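Local coordinates for protein 2-phospho-L-lactate guanylyltransferase (Methanosarcina mazei, PDB 2I5E) that probably transfers the guanylyl group of GTP onto (2S)-2-phospholactate, releasing diphosphate, as a step in the biosynthesis of coenzyme F420, at residues S144-L147 / T148-I152; D72-D75 / L76-L80; A189-Y192 / I193-K196. One frame throughout, in Å; residues are numbered along the deposited sequence.

Overall arrangement
Contacts 1 and 2 are two helix starts in the nucleotidyltransferase fold, 145-154 and 76-86, and contact 3 is the end of helix 188-194. The first two have centres 18 Å apart and nearest atoms about 6 Å apart. They do not touch, but Tyr141 bridges them: its ring meets His149 edge to face and its backbone N binds Asn77. A bound Tris, probably from the crystallisation liquor, lies about 3 Å from the side chain of Ala79, and a Tris, not necessarily the same one, about 6 Å from that of Ser145; either may mark a pocket. Contact 3 lies across the chain's centre, 33 Å centre to centre from contact 1 and 31 Å from contact 2.

Contact 1 of 3, residues S144-L147 / T148-I152; sequences SSFL and THCSI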
ATOM      1  N   SER A 144       1.360  16.770   4.618  1.00 31.77           N
ATOM      2  CA  SER A 144       2.240  15.972   3.886  1.00 30.68           C
ATOM      3  C   SER A 144       3.429  15.417   4.693  1.00 31.43           C
ATOM      4  O   SER A 144       4.541  15.650   4.357  1.00 28.82           O
ATOM      5  CB  SER A 144       2.724  16.781   2.737  1.00 30.15           C
ATOM      6  OG  SER A 144       3.405  15.907   1.895  1.00 34.40           O
ATOM      7  N   SER A 145       3.178  14.559   5.685  1.00 31.30           N
ATOM      8  CA  SER A 145       4.189  14.321   6.738  1.00 31.07           C
ATOM      9  C   SER A 145       5.256  13.374   6.273  1.00 31.30           C
ATOM     10  O   SER A 145       6.351  13.411   6.776  1.00 30.95           O
ATOM     11  CB  SER A 145       3.542  13.796   8.022  1.00 31.45           C
ATOM     12  OG  SER A 145       2.761  12.592   7.828  1.00 28.79           O
ATOM     13  N   PHE A 146       4.912  12.468   5.360  1.00 31.03           N
ATOM     14  CA  PHE A 146       5.917  11.511   4.872  1.00 31.15           C
ATOM     15  C   PHE A 146       7.091  12.290   4.240  1.00 33.26           C
ATOM     16  O   PHE A 146       8.222  12.083   4.623  1.00 35.42           O
ATOM     17  CB  PHE A 146       5.304  10.486   3.874  1.00 30.19           C
ATOM     18  CG  PHE A 146       6.342   9.639   3.161  1.00 30.43           C
ATOM     19  CD1 PHE A 146       6.970   8.585   3.834  1.00 30.45           C
ATOM     20  CD2 PHE A 146       6.738   9.939   1.852  1.00 25.06           C
ATOM     21  CE1 PHE A 146       7.953   7.848   3.234  1.00 24.97           C
ATOM     22  CE2 PHE A 146       7.736   9.240   1.232  1.00 23.17           C
ATOM     23  CZ  PHE A 146       8.333   8.184   1.847  1.00 27.27           C
ATOM     24  N   LEU A 147       6.808  13.126   3.222  1.00 33.87           N
ATOM     25  CA  LEU A 147       7.835  13.965   2.536  1.00 32.67           C
ATOM     26  C   LEU A 147       8.535  14.875   3.561  1.00 32.29           C
ATOM     27  O   LEU A 147       9.720  14.947   3.572  1.00 33.32           O
ATOM     28  CB  LEU A 147       7.187  14.773   1.375  1.00 32.26           C
ATOM     29  CG  LEU A 147       6.758  13.976   0.084  1.00 31.98           C
ATOM     30  CD1 LEU A 147       6.097  14.810  -1.056  1.00 26.85           C
ATOM     31  CD2 LEU A 147       7.940  13.206  -0.513  1.00 30.00           C
ATOM     32  N   THR A 148       7.801  15.478   4.481  1.00 34.91           N
ATOM     33  CA  THR A 148       8.394  16.311   5.499  1.00 34.71           C
ATOM     34  C   THR A 148       9.423  15.623   6.406  1.00 37.33           C
ATOM     35  O   THR A 148      10.476  16.233   6.726  1.00 39.45           O
ATOM     36  CB  THR A 148       7.334  16.936   6.327  1.00 35.05           C
ATOM     37  OG1 THR A 148       6.468  17.663   5.475  1.00 35.82           O
ATOM     38  CG2 THR A 148       7.974  17.992   7.291  1.00 34.39           C
ATOM     39  N   HIS A 149       9.132  14.383   6.854  1.00 35.75           N
ATOM     40  CA  HIS A 149      10.053  13.568   7.678  1.00 33.02           C
ATOM     41  C   HIS A 149      11.297  13.053   6.973  1.00 33.79           C
ATOM     42  O   HIS A 149      12.414  12.858   7.587  1.00 31.75           O
ATOM     43  CB  HIS A 149       9.285  12.328   8.280  1.00 32.51           C
ATOM     44  CG  HIS A 149       8.263  12.700   9.309  1.00 28.85           C
ATOM     45  ND1 HIS A 149       7.023  12.095   9.394  1.00 31.35           N
ATOM     46  CD2 HIS A 149       8.334  13.555  10.362  1.00 25.92           C
ATOM     47  CE1 HIS A 149       6.329  12.649  10.378  1.00 32.47           C
ATOM     48  NE2 HIS A 149       7.106  13.512  11.008  1.00 26.03           N
ATOM     49  N   CYS A 150      11.156  12.778   5.682  1.00 34.21           N
ATOM     50  CA  CYS A 150      12.354  12.447   4.933  1.00 34.87           C
ATOM     51  C   CYS A 150      13.231  13.719   4.848  1.00 36.98           C
ATOM     52  O   CYS A 150      14.468  13.628   4.883  1.00 37.92           O
ATOM     53  CB  CYS A 150      11.998  12.033   3.510  1.00 36.22           C
ATOM     54  SG  CYS A 150      11.084  10.503   3.394  1.00 32.57           S
ATOM     55  N   SER A 151      12.617  14.869   4.668  1.00 39.44           N
ATOM     56  CA  SER A 151      13.429  16.083   4.432  1.00 43.88           C
ATOM     57  C   SER A 151      13.911  16.720   5.759  1.00 43.95           C
ATOM     58  O   SER A 151      14.982  17.353   5.795  1.00 44.64           O
ATOM     59  CB  SER A 151      12.726  17.084   3.487  1.00 44.66           C
ATOM     60  OG  SER A 151      12.160  18.156   4.201  1.00 50.21           O
ATOM     61  N   ILE A 152      13.135  16.529   6.835  1.00 44.58           N
ATOM     62  CA  ILE A 152      13.656  16.725   8.221  1.00 44.14           C
ATOM     63  C   ILE A 152      14.896  15.834   8.424  1.00 45.12           C
ATOM     64  O   ILE A 152      15.870  16.288   8.964  1.00 45.24           O
ATOM     65  CB  ILE A 152      12.591  16.590   9.395  1.00 44.30           C
ATOM     66  CG1 ILE A 152      11.518  17.674   9.350  1.00 43.19           C
ATOM     67  CG2 ILE A 152      13.272  16.690  10.824  1.00 45.26           C
ATOM     68  CD1 ILE A 152      10.158  17.250  10.103  1.00 42.16           C
TER
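Phe146 turns one ring face to the thiol of Cys150, one helical turn on: Cys150 SG stands 4.2 Å from the ring centroid of Phe146, 20° off the ring normal and shifted toward the rim, with Phe146 CZ its nearest ring atom at 3.9 Å. The Phe146 side chain reaches this place because CG is anti to the backbone N (chi1 170°), while the sulfur of Cys150 lies beside its own backbone N. At the start of helix 145-154, His149 N donates to Ser145 O over 2.9 Å with an N-H...O angle of 160°. On the same flank the imidazole of His149 passes Ser145 CB, which lies 3.8 Å from His149 CE1. Thr126 bonds both Ser145 OG and His149 ND1, and the backbone N of Lys140 meets His149 NE2, so the imidazole is held at both nitrogens. Thr148 N donates to Ser144 O at 3.3 Å. Ile118 and Ile162 of the sheet touch the Phe146 side chain, whose ring also meets His184 of the second subunit. The chemistry thus divides the turn into a sulfur-aromatic side that reaches the dimer interface and a polar side whose histidine has a fixed ring rotation.

Contact 2 of 3, residues D72-D75 / L76-L80; sequences DEKD and LNEAL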
ATOM      1  N   ASP A  72      -0.707  13.738  28.027  1.00 43.48           N
ATOM      2  CA  ASP A  72      -0.227  14.976  27.571  1.00 43.98           C
ATOM      3  C   ASP A  72      -1.345  15.583  26.780  1.00 44.71           C
ATOM      4  O   ASP A  72      -1.685  15.145  25.693  1.00 45.20           O
ATOM      5  CB  ASP A  72       1.050  14.776  26.729  1.00 42.80           C
ATOM      6  CG  ASP A  72       1.715  16.096  26.366  1.00 44.06           C
ATOM      7  OD1 ASP A  72       1.033  17.135  26.385  1.00 44.61           O
ATOM      8  OD2 ASP A  72       2.923  16.112  26.095  1.00 43.17           O
ATOM      9  N   GLU A  73      -1.943  16.607  27.338  1.00 46.40           N
ATOM     10  CA  GLU A  73      -2.992  17.335  26.646  1.00 47.48           C
ATOM     11  C   GLU A  73      -2.528  18.202  25.458  1.00 46.44           C
ATOM     12  O   GLU A  73      -3.369  18.731  24.794  1.00 45.90           O
ATOM     13  CB  GLU A  73      -3.719  18.203  27.635  1.00 47.64           C
ATOM     14  CG  GLU A  73      -3.920  17.487  28.998  1.00 53.61           C
ATOM     15  CD  GLU A  73      -4.500  18.456  30.023  1.00 58.06           C
ATOM     16  OE1 GLU A  73      -3.917  18.527  31.145  1.00 59.74           O
ATOM     17  OE2 GLU A  73      -5.501  19.156  29.665  1.00 48.20           O
ATOM     18  N   LYS A  74      -1.240  18.367  25.179  1.00 47.68           N
ATOM     19  CA  LYS A  74      -0.861  19.226  23.993  1.00 49.36           C
ATOM     20  C   LYS A  74      -1.146  18.537  22.641  1.00 49.64           C
ATOM     21  O   LYS A  74      -1.355  17.314  22.605  1.00 49.16           O
ATOM     22  CB  LYS A  74       0.612  19.675  23.994  1.00 50.25           C
ATOM     23  CG  LYS A  74       1.390  19.663  25.302  1.00 56.82           C
ATOM     24  CD  LYS A  74       1.607  21.071  25.939  1.00 60.76           C
ATOM     25  CE  LYS A  74       0.258  21.841  26.134  1.00 61.56           C
ATOM     26  NZ  LYS A  74       0.495  23.302  26.406  1.00 59.52           N
ATOM     27  N   ASP A  75      -1.127  19.331  21.555  1.00 49.79           N
ATOM     28  CA  ASP A  75      -1.312  18.912  20.134  1.00 49.67           C
ATOM     29  C   ASP A  75      -0.292  17.829  19.829  1.00 47.37           C
ATOM     30  O   ASP A  75       0.766  17.868  20.402  1.00 48.02           O
ATOM     31  CB  ASP A  75      -1.127  20.155  19.139  1.00 50.06           C
ATOM     32  CG  ASP A  75       0.141  20.013  18.117  1.00 54.44           C
ATOM     33  OD1 ASP A  75       0.006  19.464  16.924  1.00 56.99           O
ATOM     34  OD2 ASP A  75       1.264  20.465  18.482  1.00 50.12           O
ATOM     35  N   LEU A  76      -0.621  16.914  18.918  1.00 45.13           N
ATOM     36  CA  LEU A  76       0.172  15.728  18.590  1.00 43.59           C
ATOM     37  C   LEU A  76       1.664  15.958  18.464  1.00 41.77           C
ATOM     38  O   LEU A  76       2.497  15.265  19.081  1.00 41.50           O
ATOM     39  CB  LEU A  76      -0.368  15.100  17.261  1.00 45.04           C
ATOM     40  CG  LEU A  76       0.406  13.864  16.730  1.00 43.82           C
ATOM     41  CD1 LEU A  76       0.326  12.776  17.765  1.00 42.52           C
ATOM     42  CD2 LEU A  76      -0.145  13.339  15.407  1.00 44.10           C
ATOM     43  N   ASN A  77       2.020  16.916  17.624  1.00 39.29           N
ATOM     44  CA  ASN A  77       3.396  17.170  17.369  1.00 39.92           C
ATOM     45  C   ASN A  77       4.077  17.759  18.561  1.00 39.17           C
ATOM     46  O   ASN A  77       5.186  17.446  18.820  1.00 36.70           O
ATOM     47  CB  ASN A  77       3.566  18.068  16.137  1.00 39.92           C
ATOM     48  CG  ASN A  77       3.145  17.341  14.887  1.00 38.79           C
ATOM     49  OD1 ASN A  77       3.433  16.126  14.736  1.00 37.40           O
ATOM     50  ND2 ASN A  77       2.403  18.039  14.016  1.00 36.90           N
ATOM     51  N   GLU A  78       3.376  18.560  19.321  1.00 40.03           N
ATOM     52  CA  GLU A  78       4.013  19.107  20.514  1.00 42.49           C
ATOM     53  C   GLU A  78       4.315  18.023  21.537  1.00 40.87           C
ATOM     54  O   GLU A  78       5.442  17.929  22.013  1.00 41.45           O
ATOM     55  CB  GLU A  78       3.129  20.169  21.136  1.00 42.60           C
ATOM     56  CG  GLU A  78       3.940  21.274  21.692  1.00 51.87           C
ATOM     57  CD  GLU A  78       3.197  22.600  21.588  1.00 61.64           C
ATOM     58  OE1 GLU A  78       2.141  22.727  22.270  1.00 62.53           O
ATOM     59  OE2 GLU A  78       3.669  23.487  20.788  1.00 65.31           O
ATOM     60  N   ALA A  79       3.293  17.220  21.853  1.00 39.03           N
ATOM     61  CA  ALA A  79       3.463  16.056  22.700  1.00 36.76           C
ATOM     62  C   ALA A  79       4.574  15.126  22.222  1.00 36.90           C
ATOM     63  O   ALA A  79       5.519  14.779  22.996  1.00 37.06           O
ATOM     64  CB  ALA A  79       2.156  15.317  22.781  1.00 38.21           C
ATOM     65  N   LEU A  80       4.539  14.738  20.940  1.00 36.11           N
ATOM     66  CA  LEU A  80       5.585  13.816  20.460  1.00 34.52           C
ATOM     67  C   LEU A  80       6.936  14.420  20.502  1.00 34.76           C
ATOM     68  O   LEU A  80       7.963  13.703  20.725  1.00 34.35           O
ATOM     69  CB  LEU A  80       5.299  13.237  19.042  1.00 34.62           C
ATOM     70  CG  LEU A  80       4.122  12.221  18.971  1.00 29.91           C
ATOM     71  CD1 LEU A  80       3.864  11.977  17.472  1.00 29.44           C
ATOM     72  CD2 LEU A  80       4.403  10.879  19.658  1.00 29.29           C
TER
HETATM   73  O   HOH W   1       4.954  14.534  25.641  1.00 35.16           O
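Asp75, the N-cap residue, holds the start of helix 76-86 with both its carboxylate oxygens and its backbone carbonyl. Among the capping bonds, Glu78 N donates to Asp75 OD2 over 3.0 Å, arriving from above the carboxylate plane, 58° out of it, while Asn77 N makes a weak bond to Asp75 OD1 at 3.3 Å. The regular helical pattern begins with Ala79 N to Asp75 O, 3.0 Å long, with an N-H...O angle of 168°.

Water supplies the next link: one molecule donates to Asp72 OD2 at 2.6 Å and to Ala79 O at 2.7 Å. Beside it, Ala79 CB packs against the same carboxylate, 3.5 Å from Asp72 OD2. Asp72 OD2 also has a long, weak ion pair with Arg82, and the carbonyls of Asp72 and Lys74 hydrogen-bond a bound Tris, probably from the crystallisation liquor.

Charges are close but unbridged. Lys74 NZ stops 4.5 Å from Glu78 OE1. Asp75 OD2 and Glu78 OE2 are 4.5 Å apart, their carboxylate planes 85° to each other; the amides at the helix start probably offset some of the repulsion.

Segment 72-75 leads from strand 68-71 into helix 76-86. Asp72, Ala79 and Leu80 rest on Leu54 of strand 50-55, Leu76 meets Pro9 and Leu80 meets Val7 of strand 5-9, and Asn77 OD1 binds the backbone N of Tyr141.

Contact 3 of 3, residues A189-Y192 / I193-K196; sequences AKDY and IESK
Ala189 takes part through its carbonyl, which accepts a nearly straight bond from Ile193 N, 3.2 Å from Ala189 O with an N-H...O angle of 170°; the branch Ile193 CG1 packs beside the same oxygen. Lys190 follows with the short helical bond from Glu194 N to Lys190 O at 2.7 Å. Its side chain runs next to that of Glu194, both pointing the same way, and Lys190 CE lies 3.4 Å from Glu194 OE1. The contact is made by the methylene: the chain bends at its end (chi4 58°), and the ammonium is taken by the carbonyls of Leu182 and Gly185 instead of the glutamate.

Asp191 O accepts from Ser195 N over 3.0 Å, at a bent N-H...O angle of 137°. Helix 188-194 lies against helices 25-45 and 175-184, with Ile193 touching Phe31 of the former and Leu178 and Leu182 of the latter, and is followed by the two-stranded antiparallel sheet 197-201/206-210, where Lys196 pairs through its backbone with Leu211, just after strand 206-210.

Tyr192 carries most of the remaining contact. Its carbonyl takes the hydroxyl proton of Ser195, with Ser195 OG 2.5 Å from Tyr192 O, a separation short enough that its exact length is doubtful, and a weak bond from Ser195 N. CG lies trans to the main-chain nitrogen, which sends the Tyr192 ring along the flank of helix 25-45, and Lys196 crosses over one of its faces, Lys196 CE approaching Tyr192 CZ to 3.4 Å. Beyond the ring the ammonium of Lys196 forms a salt bridge with Glu27, which also touches Tyr192.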
ATOM      1  N   ALA A 189     -10.110  -6.670  15.343  1.00 36.02           N
ATOM      2  CA  ALA A 189     -10.595  -5.432  14.750  1.00 34.74           C
ATOM      3  C   ALA A 189     -11.340  -5.874  13.491  1.00 34.23           C
ATOM      4  O   ALA A 189     -12.489  -5.478  13.238  1.00 32.29           O
ATOM      5  CB  ALA A 189      -9.337  -4.463  14.450  1.00 36.03           C
ATOM      6  N   LYS A 190     -10.714  -6.787  12.738  1.00 34.77           N
ATOM      7  CA  LYS A 190     -11.312  -7.358  11.538  1.00 35.10           C
ATOM      8  C   LYS A 190     -12.635  -8.064  11.876  1.00 34.32           C
ATOM      9  O   LYS A 190     -13.679  -7.828  11.233  1.00 34.95           O
ATOM     10  CB  LYS A 190     -10.307  -8.289  10.850  1.00 35.97           C
ATOM     11  CG  LYS A 190     -10.819  -8.862   9.462  1.00 37.70           C
ATOM     12  CD  LYS A 190     -11.256 -10.341   9.615  1.00 38.54           C
ATOM     13  CE  LYS A 190     -11.723 -10.947   8.266  1.00 39.02           C
ATOM     14  NZ  LYS A 190     -10.654 -10.906   7.120  1.00 42.92           N
ATOM     15  N   ASP A 191     -12.644  -8.854  12.944  1.00 35.10           N
ATOM     16  CA  ASP A 191     -13.944  -9.600  13.290  1.00 34.49           C
ATOM     17  C   ASP A 191     -15.014  -8.635  13.610  1.00 34.56           C
ATOM     18  O   ASP A 191     -16.154  -8.916  13.349  1.00 35.09           O
ATOM     19  CB  ASP A 191     -13.758 -10.564  14.484  1.00 35.55           C
ATOM     20  CG  ASP A 191     -12.650 -11.520  14.247  1.00 32.91           C
ATOM     21  OD1 ASP A 191     -12.417 -11.782  13.055  1.00 42.55           O
ATOM     22  OD2 ASP A 191     -11.982 -11.969  15.187  1.00 37.40           O
ATOM     23  N   TYR A 192     -14.641  -7.486  14.185  1.00 34.13           N
ATOM     24  CA  TYR A 192     -15.627  -6.491  14.587  1.00 35.60           C
ATOM     25  C   TYR A 192     -16.342  -5.955  13.362  1.00 34.50           C
ATOM     26  O   TYR A 192     -17.560  -5.915  13.290  1.00 35.36           O
ATOM     27  CB  TYR A 192     -14.916  -5.344  15.408  1.00 38.07           C
ATOM     28  CG  TYR A 192     -15.835  -4.196  15.904  1.00 39.28           C
ATOM     29  CD1 TYR A 192     -16.568  -4.325  17.102  1.00 43.38           C
ATOM     30  CD2 TYR A 192     -15.988  -3.023  15.173  1.00 38.02           C
ATOM     31  CE1 TYR A 192     -17.459  -3.331  17.577  1.00 39.14           C
ATOM     32  CE2 TYR A 192     -16.864  -1.992  15.621  1.00 43.09           C
ATOM     33  CZ  TYR A 192     -17.588  -2.160  16.846  1.00 45.08           C
ATOM     34  OH  TYR A 192     -18.418  -1.134  17.337  1.00 48.61           O
ATOM     35  N   ILE A 193     -15.556  -5.540  12.383  1.00 34.30           N
ATOM     36  CA  ILE A 193     -16.051  -5.075  11.078  1.00 33.68           C
ATOM     37  C   ILE A 193     -16.770  -6.205  10.373  1.00 33.70           C
ATOM     38  O   ILE A 193     -17.823  -6.008   9.859  1.00 33.41           O
ATOM     39  CB  ILE A 193     -14.844  -4.558  10.182  1.00 33.28           C
ATOM     40  CG1 ILE A 193     -14.195  -3.371  10.856  1.00 31.00           C
ATOM     41  CG2 ILE A 193     -15.359  -4.186   8.742  1.00 33.59           C
ATOM     42  CD1 ILE A 193     -15.150  -2.187  11.007  1.00 32.89           C
ATOM     43  N   GLU A 194     -16.162  -7.397  10.329  1.00 37.34           N
ATOM     44  CA  GLU A 194     -16.806  -8.555   9.613  1.00 40.20           C
ATOM     45  C   GLU A 194     -18.204  -8.881  10.159  1.00 40.97           C
ATOM     46  O   GLU A 194     -19.039  -9.320   9.425  1.00 41.84           O
ATOM     47  CB  GLU A 194     -15.923  -9.794   9.680  1.00 39.79           C
ATOM     48  CG  GLU A 194     -16.163 -10.600   8.418  1.00 46.91           C
ATOM     49  CD  GLU A 194     -15.655 -11.963   8.483  1.00 53.96           C
ATOM     50  OE1 GLU A 194     -14.699 -12.160   9.278  1.00 60.44           O
ATOM     51  OE2 GLU A 194     -16.215 -12.844   7.756  1.00 60.43           O
ATOM     52  N   SER A 195     -18.444  -8.553  11.443  1.00 40.64           N
ATOM     53  CA  SER A 195     -19.725  -8.719  12.113  1.00 40.71           C
ATOM     54  C   SER A 195     -20.748  -7.697  11.692  1.00 38.96           C
ATOM     55  O   SER A 195     -21.913  -7.846  11.999  1.00 40.46           O
ATOM     56  CB  SER A 195     -19.501  -8.737  13.668  1.00 41.28           C
ATOM     57  OG  SER A 195     -19.344  -7.426  14.211  1.00 41.81           O
ATOM     58  N   LYS A 196     -20.339  -6.652  10.984  1.00 37.06           N
ATOM     59  CA  LYS A 196     -21.232  -5.612  10.598  1.00 36.10           C
ATOM     60  C   LYS A 196     -21.314  -5.458   9.107  1.00 35.66           C
ATOM     61  O   LYS A 196     -22.273  -4.907   8.670  1.00 36.41           O
ATOM     62  CB  LYS A 196     -20.838  -4.241  11.247  1.00 37.82           C
ATOM     63  CG  LYS A 196     -20.789  -4.283  12.845  1.00 38.18           C
ATOM     64  CD  LYS A 196     -20.147  -2.965  13.449  1.00 37.62           C
ATOM     65  CE  LYS A 196     -20.352  -2.933  14.952  1.00 40.60           C
ATOM     66  NZ  LYS A 196     -21.675  -2.259  15.264  1.00 40.57           N
TER